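Local coordinates for protein putative hyaluronoglucosaminidase (Clostridium perfringens, PDB 6PWI) that probably acts as a family 84 hexosaminidase, this chain being an N-terminal domain, the catalytic barrel and the following helices of a longer protein, at residues 473-481 / 489-497; 556-567 / 613-624. All blocks are in the same frame, centred on the assembly; numbering follows the deposited sequence.

Overall arrangement
Both contacts belong to the helical part that follows the eight-stranded parallel barrel in the chain. Interaction 1 (473-481 with 489-497) closes before interaction 2 (556-567 with 613-624) begins. Their centres lie about 17 Å apart. Interaction 1 is polar and joins the loop after helix 467-475 to the chain entering helix 496-507. Interaction 2 is mostly apolar and sets the C-terminal helix 613-623 against helix 540-572. They touch: the methyls of Leu613 pack on His476, Ser492 and Leu495. Helix 496-507, which interaction 1 leads into, also packs on interaction 2, and helix 513-536 touches both. Together they join the last helix to helix 540-572 and to the interaction 1 loops, away from the predicted proton donor Asp299.

Interaction 1 of 2, residues 473-481 / 489-497; sequences FAKHMSDPA and LEESEELRP
The loop that leaves helix 467-475 is pinned here to the extended chain that leads into helix 496-507. The Glu491 carboxylate carries the middle of the contact. Its OE1 takes two backbone N-H groups in succession, Ser478 N at 2.8 Å and Asp479 N at 2.9 Å from that oxygen. The Ser478 bond uses the anti lone pair, while the Asp479 N-H comes from above the carboxylate plane. With CG opposite the backbone N (chi1 -177°) and the chain extended beyond it, Glu491 reaches straight into the loop. Its other oxygen, OE2, is held by the backbone N of Arg611. Two bonds on OE1 and one on OE2 fix the rotation of this buried acid, and they probably favour its charged form. Beside it, Ser478 OG donates to Glu490 O at 2.7 Å, in the carbonyl plane and on a lone pair. Further along the loop, Asp479 OD1 is approached from opposite faces by Leu489 N, 3.2 Å from it, and by Ala481 N, which closes an Asx turn. Asp479 OD2 forms a salt bridge with Arg611. Next to Glu491, Ser492 N donates to Lys475 O over 2.7 Å. Ser492 OG lies at the edge of the His476 ring, in plane and 2.9 Å from ND1, in a nearly straight hydrogen bond (173°). Pro480 CD packs on Leu489 CD1. Between helices 467-475 and 496-507, the chain is thus shaped by an Asx turn at Asp479 and by two buried carboxylates that accept backbone N-H groups.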
loop_
_atom_site.group_PDB
_atom_site.type_symbol
_atom_site.label_atom_id
_atom_site.label_comp_id
_atom_site.label_asym_id
_atom_site.label_seq_id
_atom_site.Cartn_x
_atom_site.Cartn_y
_atom_site.Cartn_z
ATOM N N PHE A 473 10.645 -5.021 -14.235
ATOM C CA PHE A 473 11.327 -5.479 -13.030
ATOM C C PHE A 473 10.369 -6.229 -12.103
ATOM O O PHE A 473 10.755 -7.228 -11.490
ATOM C CB PHE A 473 11.995 -4.341 -12.250
ATOM C CG PHE A 473 12.931 -3.459 -13.037
ATOM C CD1 PHE A 473 13.617 -3.942 -14.142
ATOM C CD2 PHE A 473 13.145 -2.144 -12.650
ATOM C CE1 PHE A 473 14.470 -3.119 -14.861
ATOM C CE2 PHE A 473 14.004 -1.323 -13.362
ATOM C CZ PHE A 473 14.666 -1.813 -14.467
ATOM N N ALA A 474 9.126 -5.738 -11.992
ATOM C CA ALA A 474 8.188 -6.278 -11.020
ATOM C C ALA A 474 7.771 -7.688 -11.424
ATOM O O ALA A 474 7.479 -8.518 -10.563
ATOM C CB ALA A 474 7.000 -5.365 -10.851
ATOM N N LYS A 475 7.772 -7.944 -12.739
ATOM C CA LYS A 475 7.463 -9.249 -13.305
ATOM C C LYS A 475 8.403 -10.331 -12.773
ATOM O O LYS A 475 7.995 -11.487 -12.699
ATOM C CB LYS A 475 7.553 -9.215 -14.833
ATOM C CG LYS A 475 6.312 -8.696 -15.540
ATOM C CD LYS A 475 6.592 -8.273 -16.962
ATOM C CE LYS A 475 5.339 -7.914 -17.728
ATOM N NZ LYS A 475 5.681 -7.272 -19.021
ATOM N N HIS A 476 9.643 -9.955 -12.423
ATOM C CA HIS A 476 10.703 -10.911 -12.122
ATOM C C HIS A 476 11.194 -10.771 -10.683
ATOM O O HIS A 476 12.197 -11.389 -10.293
ATOM C CB HIS A 476 11.854 -10.778 -13.127
ATOM C CG HIS A 476 11.390 -10.902 -14.535
ATOM N ND1 HIS A 476 10.871 -12.084 -15.036
ATOM C CD2 HIS A 476 11.338 -9.998 -15.537
ATOM C CE1 HIS A 476 10.519 -11.905 -16.293
ATOM N NE2 HIS A 476 10.790 -10.626 -16.623
ATOM N N MET A 477 10.478 -9.961 -9.895
ATOM C CA MET A 477 10.878 -9.758 -8.516
ATOM C C MET A 477 9.643 -9.821 -7.624
ATOM O O MET A 477 9.035 -8.788 -7.338
ATOM C CB MET A 477 11.580 -8.405 -8.361
ATOM C CG MET A 477 12.802 -8.244 -9.241
ATOM S SD MET A 477 13.584 -6.632 -9.005
ATOM C CE MET A 477 14.674 -6.545 -10.425
ATOM N N SER A 478 9.271 -11.031 -7.185
ATOM C CA SER A 478 8.010 -11.165 -6.474
ATOM C C SER A 478 7.942 -12.411 -5.600
ATOM O O SER A 478 7.069 -12.471 -4.738
ATOM C CB SER A 478 6.809 -11.058 -7.391
ATOM O OG SER A 478 6.911 -11.939 -8.502
ATOM N N ASP A 479 8.847 -13.383 -5.800
ATOM C CA ASP A 479 8.767 -14.628 -5.044
ATOM C C ASP A 479 9.693 -14.588 -3.830
ATOM O O ASP A 479 10.912 -14.616 -3.985
ATOM C CB ASP A 479 9.032 -15.864 -5.911
ATOM C CG ASP A 479 8.779 -17.186 -5.189
ATOM O OD1 ASP A 479 8.282 -17.144 -4.041
ATOM O OD2 ASP A 479 9.083 -18.260 -5.776
ATOM N N PRO A 480 9.149 -14.563 -2.589
ATOM C CA PRO A 480 9.973 -14.529 -1.381
ATOM C C PRO A 480 10.613 -15.855 -0.977
ATOM O O PRO A 480 11.501 -15.864 -0.131
ATOM C CB PRO A 480 8.989 -14.067 -0.298
ATOM C CG PRO A 480 7.663 -14.600 -0.768
ATOM C CD PRO A 480 7.712 -14.499 -2.283
ATOM N N ALA A 481 10.165 -16.968 -1.577
ATOM C CA ALA A 481 10.729 -18.285 -1.289
ATOM C C ALA A 481 12.176 -18.377 -1.780
ATOM O O ALA A 481 12.530 -17.772 -2.794
ATOM C CB ALA A 481 9.869 -19.350 -1.921
ATOM N N LEU A 489 5.097 -17.069 -3.893
ATOM C CA LEU A 489 4.277 -16.236 -4.759
ATOM C C LEU A 489 4.806 -16.332 -6.181
ATOM O O LEU A 489 5.993 -16.565 -6.391
ATOM C CB LEU A 489 4.309 -14.786 -4.267
ATOM C CG LEU A 489 3.765 -14.557 -2.856
ATOM C CD1 LEU A 489 4.039 -13.134 -2.397
ATOM C CD2 LEU A 489 2.282 -14.886 -2.783
ATOM N N GLU A 490 3.918 -16.135 -7.158
ATOM C CA GLU A 490 4.350 -16.296 -8.533
ATOM C C GLU A 490 5.251 -15.138 -8.950
ATOM O O GLU A 490 5.188 -14.053 -8.389
ATOM C CB GLU A 490 3.199 -16.648 -9.479
ATOM C CG GLU A 490 2.137 -15.584 -9.607
ATOM C CD GLU A 490 0.978 -15.966 -10.513
ATOM O OE1 GLU A 490 0.406 -17.071 -10.329
ATOM O OE2 GLU A 490 0.654 -15.160 -11.412
ATOM N N GLU A 491 6.118 -15.435 -9.920
ATOM C CA GLU A 491 7.168 -14.570 -10.433
ATOM C C GLU A 491 7.498 -15.087 -11.831
ATOM O O GLU A 491 7.549 -16.295 -12.043
ATOM C CB GLU A 491 8.377 -14.658 -9.499
ATOM C CG GLU A 491 9.537 -13.749 -9.853
ATOM C CD GLU A 491 10.739 -13.957 -8.941
ATOM O OE1 GLU A 491 10.828 -13.246 -7.913
ATOM O OE2 GLU A 491 11.582 -14.838 -9.248
ATOM N N SER A 492 7.669 -14.172 -12.789
ATOM C CA SER A 492 8.011 -14.537 -14.156
ATOM C C SER A 492 6.889 -15.342 -14.813
ATOM O O SER A 492 7.177 -16.208 -15.635
ATOM C CB SER A 492 9.326 -15.302 -14.218
ATOM O OG SER A 492 10.394 -14.572 -13.637
ATOM N N GLU A 493 5.622 -15.047 -14.488
ATOM C CA GLU A 493 4.536 -15.935 -14.879
ATOM C C GLU A 493 4.298 -15.911 -16.390
ATOM O O GLU A 493 4.012 -16.950 -16.985
ATOM C CB GLU A 493 3.261 -15.676 -14.076
ATOM C CG GLU A 493 2.196 -16.754 -14.260
ATOM C CD GLU A 493 2.561 -18.211 -13.975
ATOM O OE1 GLU A 493 3.597 -18.468 -13.306
ATOM O OE2 GLU A 493 1.798 -19.099 -14.419
ATOM N N GLU A 494 4.408 -14.731 -17.003
ATOM C CA GLU A 494 4.210 -14.595 -18.437
ATOM C C GLU A 494 5.359 -15.237 -19.214
ATOM O O GLU A 494 5.145 -15.789 -20.290
ATOM C CB GLU A 494 4.092 -13.124 -18.828
ATOM C CG GLU A 494 2.679 -12.596 -18.735
ATOM C CD GLU A 494 2.433 -11.318 -19.524
ATOM O OE1 GLU A 494 3.251 -10.374 -19.412
ATOM O OE2 GLU A 494 1.423 -11.271 -20.256
ATOM N N LEU A 495 6.576 -15.152 -18.670
ATOM C CA LEU A 495 7.758 -15.653 -19.349
ATOM C C LEU A 495 7.891 -17.166 -19.183
ATOM O O LEU A 495 8.554 -17.812 -19.995
ATOM C CB LEU A 495 8.992 -14.931 -18.803
ATOM C CG LEU A 495 10.291 -15.216 -19.555
ATOM C CD1 LEU A 495 10.212 -14.683 -20.976
ATOM C CD2 LEU A 495 11.497 -14.633 -18.832
ATOM N N ARG A 496 7.253 -17.723 -18.142
ATOM C CA ARG A 496 7.440 -19.108 -17.729
ATOM C C ARG A 496 7.189 -20.101 -18.869
ATOM O O ARG A 496 7.995 -21.006 -19.064
ATOM C CB ARG A 496 6.592 -19.454 -16.501
ATOM C CG ARG A 496 6.826 -20.869 -15.985
ATOM C CD ARG A 496 5.827 -21.376 -14.960
ATOM N NE ARG A 496 4.490 -20.899 -15.290
ATOM C CZ ARG A 496 3.656 -21.481 -16.150
ATOM N NH1 ARG A 496 4.000 -22.596 -16.778
ATOM N NH2 ARG A 496 2.475 -20.934 -16.376
ATOM N N PRO A 497 6.067 -20.024 -19.627
ATOM C CA PRO A 497 5.793 -21.014 -20.672
ATOM C C PRO A 497 6.862 -20.971 -21.761
ATOM O O PRO A 497 7.181 -21.995 -22.367
ATOM C CB PRO A 497 4.440 -20.583 -21.263
ATOM C CG PRO A 497 3.830 -19.671 -20.221
ATOM C CD PRO A 497 5.003 -19.007 -19.532
HETATM O O HOH W 1 4.918 -12.541 -12.743
#

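Interaction 2 of 2, residues 556-567 / 613-624; sequences LAESTIAYINSA and LIPFIKDLSKII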
loop_
_atom_site.group_PDB
_atom_site.type_symbol
_atom_site.label_atom_id
_atom_site.label_comp_id
_atom_site.label_asym_id
_atom_site.label_seq_id
_atom_site.Cartn_x
_atom_site.Cartn_y
_atom_site.Cartn_z
ATOM N N LEU A 556 21.661 -11.329 -15.071
ATOM C CA LEU A 556 20.873 -12.514 -15.381
ATOM C C LEU A 556 20.476 -12.492 -16.855
ATOM O O LEU A 556 20.547 -13.520 -17.521
ATOM C CB LEU A 556 19.612 -12.604 -14.511
ATOM C CG LEU A 556 19.763 -12.942 -13.027
ATOM C CD1 LEU A 556 18.387 -13.151 -12.419
ATOM C CD2 LEU A 556 20.634 -14.163 -12.782
ATOM N N ALA A 557 20.037 -11.329 -17.348
ATOM C CA ALA A 557 19.628 -11.204 -18.741
ATOM C C ALA A 557 20.808 -11.471 -19.676
ATOM O O ALA A 557 20.657 -12.165 -20.678
ATOM C CB ALA A 557 19.015 -9.854 -19.003
ATOM N N GLU A 558 21.985 -10.928 -19.336
ATOM C CA GLU A 558 23.171 -11.113 -20.153
ATOM C C GLU A 558 23.593 -12.580 -20.141
ATOM O O GLU A 558 24.003 -13.113 -21.166
ATOM C CB GLU A 558 24.286 -10.160 -19.721
ATOM C CG GLU A 558 24.225 -8.832 -20.454
ATOM C CD GLU A 558 24.958 -7.657 -19.826
ATOM O OE1 GLU A 558 25.496 -7.812 -18.702
ATOM O OE2 GLU A 558 24.990 -6.577 -20.461
ATOM N N SER A 559 23.471 -13.227 -18.978
ATOM C CA SER A 559 23.843 -14.621 -18.797
ATOM C C SER A 559 22.936 -15.532 -19.623
ATOM O O SER A 559 23.403 -16.462 -20.273
ATOM C CB SER A 559 23.802 -14.994 -17.340
ATOM O OG SER A 559 24.083 -16.369 -17.157
ATOM N N THR A 560 21.631 -15.260 -19.589
ATOM C CA THR A 560 20.676 -16.088 -20.303
ATOM C C THR A 560 20.928 -15.970 -21.803
ATOM O O THR A 560 20.913 -16.973 -22.508
ATOM C CB THR A 560 19.239 -15.766 -19.877
ATOM O OG1 THR A 560 19.185 -15.937 -18.458
ATOM C CG2 THR A 560 18.211 -16.649 -20.550
ATOM N N ILE A 561 21.180 -14.744 -22.268
ATOM C CA ILE A 561 21.409 -14.475 -23.679
ATOM C C ILE A 561 22.672 -15.204 -24.146
ATOM O O ILE A 561 22.687 -15.791 -25.231
ATOM C CB ILE A 561 21.438 -12.958 -23.959
ATOM C CG1 ILE A 561 20.055 -12.336 -23.738
ATOM C CG2 ILE A 561 21.965 -12.664 -25.359
ATOM C CD1 ILE A 561 20.043 -10.820 -23.772
ATOM N N ALA A 562 23.721 -15.177 -23.318
ATOM C CA ALA A 562 24.961 -15.852 -23.661
ATOM C C ALA A 562 24.718 -17.356 -23.796
ATOM O O ALA A 562 25.176 -17.967 -24.764
ATOM C CB ALA A 562 26.044 -15.541 -22.657
ATOM N N TYR A 563 23.970 -17.936 -22.844
ATOM C CA TYR A 563 23.728 -19.370 -22.852
ATOM C C TYR A 563 22.886 -19.766 -24.063
ATOM O O TYR A 563 23.257 -20.680 -24.792
ATOM C CB TYR A 563 23.134 -19.854 -21.529
ATOM C CG TYR A 563 24.155 -20.125 -20.456
ATOM C CD1 TYR A 563 25.203 -21.013 -20.662
ATOM C CD2 TYR A 563 24.063 -19.506 -19.220
ATOM C CE1 TYR A 563 26.138 -21.272 -19.671
ATOM C CE2 TYR A 563 24.990 -19.753 -18.220
ATOM C CZ TYR A 563 26.029 -20.637 -18.445
ATOM O OH TYR A 563 26.937 -20.868 -17.454
ATOM N N ILE A 564 21.770 -19.061 -24.283
ATOM C CA ILE A 564 20.973 -19.266 -25.480
ATOM C C ILE A 564 21.863 -19.142 -26.716
ATOM O O ILE A 564 21.727 -19.921 -27.656
ATOM C CB ILE A 564 19.769 -18.310 -25.542
ATOM C CG1 ILE A 564 18.800 -18.559 -24.383
ATOM C CG2 ILE A 564 19.072 -18.430 -26.892
ATOM C CD1 ILE A 564 17.875 -17.395 -24.091
ATOM N N ASN A 565 22.779 -18.171 -26.715
ATOM C CA ASN A 565 23.635 -17.990 -27.875
ATOM C C ASN A 565 24.523 -19.217 -28.055
ATOM O O ASN A 565 24.750 -19.649 -29.178
ATOM C CB ASN A 565 24.410 -16.670 -27.856
ATOM C CG ASN A 565 23.583 -15.491 -28.331
ATOM O OD1 ASN A 565 22.611 -15.651 -29.069
ATOM N ND2 ASN A 565 23.965 -14.294 -27.919
ATOM N N SER A 566 24.970 -19.794 -26.935
ATOM C CA SER A 566 25.833 -20.963 -26.934
ATOM C C SER A 566 25.098 -22.163 -27.527
ATOM O O SER A 566 25.649 -22.878 -28.357
ATOM C CB SER A 566 26.318 -21.241 -25.541
ATOM O OG SER A 566 27.060 -22.444 -25.491
ATOM N N ALA A 567 23.851 -22.374 -27.093
ATOM C CA ALA A 567 23.044 -23.491 -27.562
ATOM C C ALA A 567 22.836 -23.388 -29.071
ATOM O O ALA A 567 22.927 -24.391 -29.771
ATOM C CB ALA A 567 21.731 -23.549 -26.820
ATOM N N LEU A 613 14.022 -17.539 -13.549
ATOM C CA LEU A 613 15.124 -17.007 -14.343
ATOM C C LEU A 613 16.415 -17.760 -14.026
ATOM O O LEU A 613 17.117 -18.206 -14.938
ATOM C CB LEU A 613 15.301 -15.499 -14.124
ATOM C CG LEU A 613 14.143 -14.585 -14.535
ATOM C CD1 LEU A 613 14.634 -13.156 -14.735
ATOM C CD2 LEU A 613 13.427 -15.077 -15.784
ATOM N N ILE A 614 16.723 -17.898 -12.730
ATOM C CA ILE A 614 17.954 -18.555 -12.315
ATOM C C ILE A 614 17.886 -20.053 -12.641
ATOM O O ILE A 614 18.839 -20.602 -13.207
ATOM C CB ILE A 614 18.301 -18.228 -10.846
ATOM C CG1 ILE A 614 18.733 -16.767 -10.706
ATOM C CG2 ILE A 614 19.362 -19.167 -10.300
ATOM C CD1 ILE A 614 18.767 -16.261 -9.285
ATOM N N PRO A 615 16.782 -20.771 -12.312
ATOM C CA PRO A 615 16.650 -22.184 -12.680
ATOM C C PRO A 615 16.901 -22.460 -14.161
ATOM O O PRO A 615 17.497 -23.478 -14.502
ATOM C CB PRO A 615 15.213 -22.521 -12.253
ATOM C CG PRO A 615 14.975 -21.594 -11.075
ATOM C CD PRO A 615 15.650 -20.307 -11.491
ATOM N N PHE A 616 16.469 -21.535 -15.026
ATOM C CA PHE A 616 16.656 -21.667 -16.463
ATOM C C PHE A 616 18.143 -21.590 -16.811
ATOM O O PHE A 616 18.637 -22.394 -17.601
ATOM C CB PHE A 616 15.838 -20.604 -17.197
ATOM C CG PHE A 616 15.918 -20.656 -18.703
ATOM C CD1 PHE A 616 15.837 -21.863 -19.384
ATOM C CD2 PHE A 616 16.048 -19.489 -19.448
ATOM C CE1 PHE A 616 15.899 -21.900 -20.770
ATOM C CE2 PHE A 616 16.095 -19.527 -20.835
ATOM C CZ PHE A 616 16.025 -20.733 -21.496
ATOM N N ILE A 617 18.844 -20.611 -16.221
ATOM C CA ILE A 617 20.270 -20.431 -16.426
ATOM C C ILE A 617 20.991 -21.719 -16.026
ATOM O O ILE A 617 21.931 -22.142 -16.698
ATOM C CB ILE A 617 20.781 -19.220 -15.621
ATOM C CG1 ILE A 617 20.311 -17.896 -16.223
ATOM C CG2 ILE A 617 22.294 -19.248 -15.463
ATOM C CD1 ILE A 617 20.744 -16.681 -15.427
ATOM N N LYS A 618 20.546 -22.329 -14.920
ATOM C CA LYS A 618 21.191 -23.523 -14.401
ATOM C C LYS A 618 20.933 -24.695 -15.347
ATOM O O LYS A 618 21.840 -25.474 -15.637
ATOM C CB LYS A 618 20.737 -23.800 -12.965
ATOM C CG LYS A 618 21.427 -22.944 -11.914
ATOM C CD LYS A 618 20.765 -23.036 -10.562
ATOM C CE LYS A 618 21.506 -22.286 -9.475
ATOM N NZ LYS A 618 20.805 -22.409 -8.172
ATOM N N ASP A 619 19.689 -24.784 -15.830
ATOM C CA ASP A 619 19.261 -25.796 -16.777
ATOM C C ASP A 619 20.085 -25.697 -18.059
ATOM O O ASP A 619 20.613 -26.701 -18.531
ATOM C CB ASP A 619 17.764 -25.671 -17.070
ATOM C CG ASP A 619 16.882 -26.558 -16.205
ATOM O OD1 ASP A 619 17.439 -27.393 -15.450
ATOM O OD2 ASP A 619 15.630 -26.427 -16.313
ATOM N N LEU A 620 20.182 -24.488 -18.624
ATOM C CA LEU A 620 20.917 -24.293 -19.863
ATOM C C LEU A 620 22.351 -24.781 -19.691
ATOM O O LEU A 620 22.893 -25.424 -20.586
ATOM C CB LEU A 620 20.889 -22.817 -20.263
ATOM C CG LEU A 620 19.618 -22.351 -20.968
ATOM C CD1 LEU A 620 19.567 -20.831 -21.048
ATOM C CD2 LEU A 620 19.519 -22.957 -22.355
ATOM N N SER A 621 22.954 -24.485 -18.533
ATOM C CA SER A 621 24.375 -24.733 -18.365
ATOM C C SER A 621 24.649 -26.225 -18.187
ATOM O O SER A 621 25.751 -26.681 -18.484
ATOM C CB SER A 621 24.981 -23.885 -17.273
ATOM O OG SER A 621 24.753 -24.464 -16.001
ATOM N N LYS A 622 23.640 -26.973 -17.716
ATOM C CA LYS A 622 23.727 -28.418 -17.553
ATOM C C LYS A 622 23.479 -29.129 -18.883
ATOM O O LYS A 622 24.085 -30.158 -19.156
ATOM C CB LYS A 622 22.698 -28.926 -16.542
ATOM C CG LYS A 622 23.132 -28.891 -15.085
ATOM C CD LYS A 622 21.982 -29.174 -14.126
ATOM C CE LYS A 622 22.119 -28.464 -12.790
ATOM N NZ LYS A 622 20.804 -28.012 -12.270
ATOM N N ILE A 623 22.569 -28.595 -19.700
ATOM C CA ILE A 623 22.167 -29.265 -20.922
ATOM C C ILE A 623 23.218 -29.026 -22.003
ATOM O O ILE A 623 23.624 -29.961 -22.685
ATOM C CB ILE A 623 20.753 -28.836 -21.364
ATOM C CG1 ILE A 623 19.685 -29.328 -20.383
ATOM C CG2 ILE A 623 20.465 -29.299 -22.783
ATOM C CD1 ILE A 623 18.351 -28.620 -20.508
ATOM N N ILE A 624 23.653 -27.774 -22.172
ATOM C CA ILE A 624 24.600 -27.474 -23.231
ATOM C C ILE A 624 25.877 -28.268 -22.966
ATOM O O ILE A 624 26.417 -28.235 -21.862
ATOM C CB ILE A 624 24.852 -25.960 -23.340
ATOM C CG1 ILE A 624 23.570 -25.213 -23.721
ATOM C CG2 ILE A 624 25.986 -25.665 -24.312
ATOM C CD1 ILE A 624 23.614 -23.727 -23.441
HETATM O O HOH W 2 16.975 -16.640 -17.053
#
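The Phe616 ring takes Thr560 CG2 obliquely, 3.6 Å from CE2, and carries Leu620 CD1 of its own helix over one face, offset toward the rim. Round the Tyr563 ring the neighbours also come in obliquely. Ile617 CG2 is 3.9 Å from CE2, and Ser621 CB is 3.6 Å from the Tyr563 hydroxyl oxygen, OH. Tyr582 meets the Tyr563 ring edge-to-face. Ile617 is a knob in a hole made by Leu556, Ser559, Thr560 and Tyr563. Its CD1 touches Leu556 CD2 at 3.7 Å, and its CG1 lies against Thr560 OG1. That hydroxyl sits beside the backbone N (chi1 -56°), where it donates back to Leu556 O at 2.9 Å. A water also donates to Thr560 OG1 and to Leu613 O, so it bridges the two helices, which share no direct hydrogen bond. Leu620 CD1 packs on Tyr563 CB at 3.7 Å and then on Ile564 CG1. At the far end, Ile624, just past its helix, places CD1 3.9 Å from Ala567 CB and CG2 beside Ser566 OG. The segment axes run in nearly the same direction, at 28°, and come within 9.9 Å of each other. Helix 575-591 covers the side of Ser559, Tyr563 and Ser566, where Gly585 O and Ala578 O accept from the hydroxyls of Ser559 and Ser566. Helix 496-507 meets Phe616 and Leu620, and Tyr523 of helix 513-536 touches Thr560, Leu613 and Phe616.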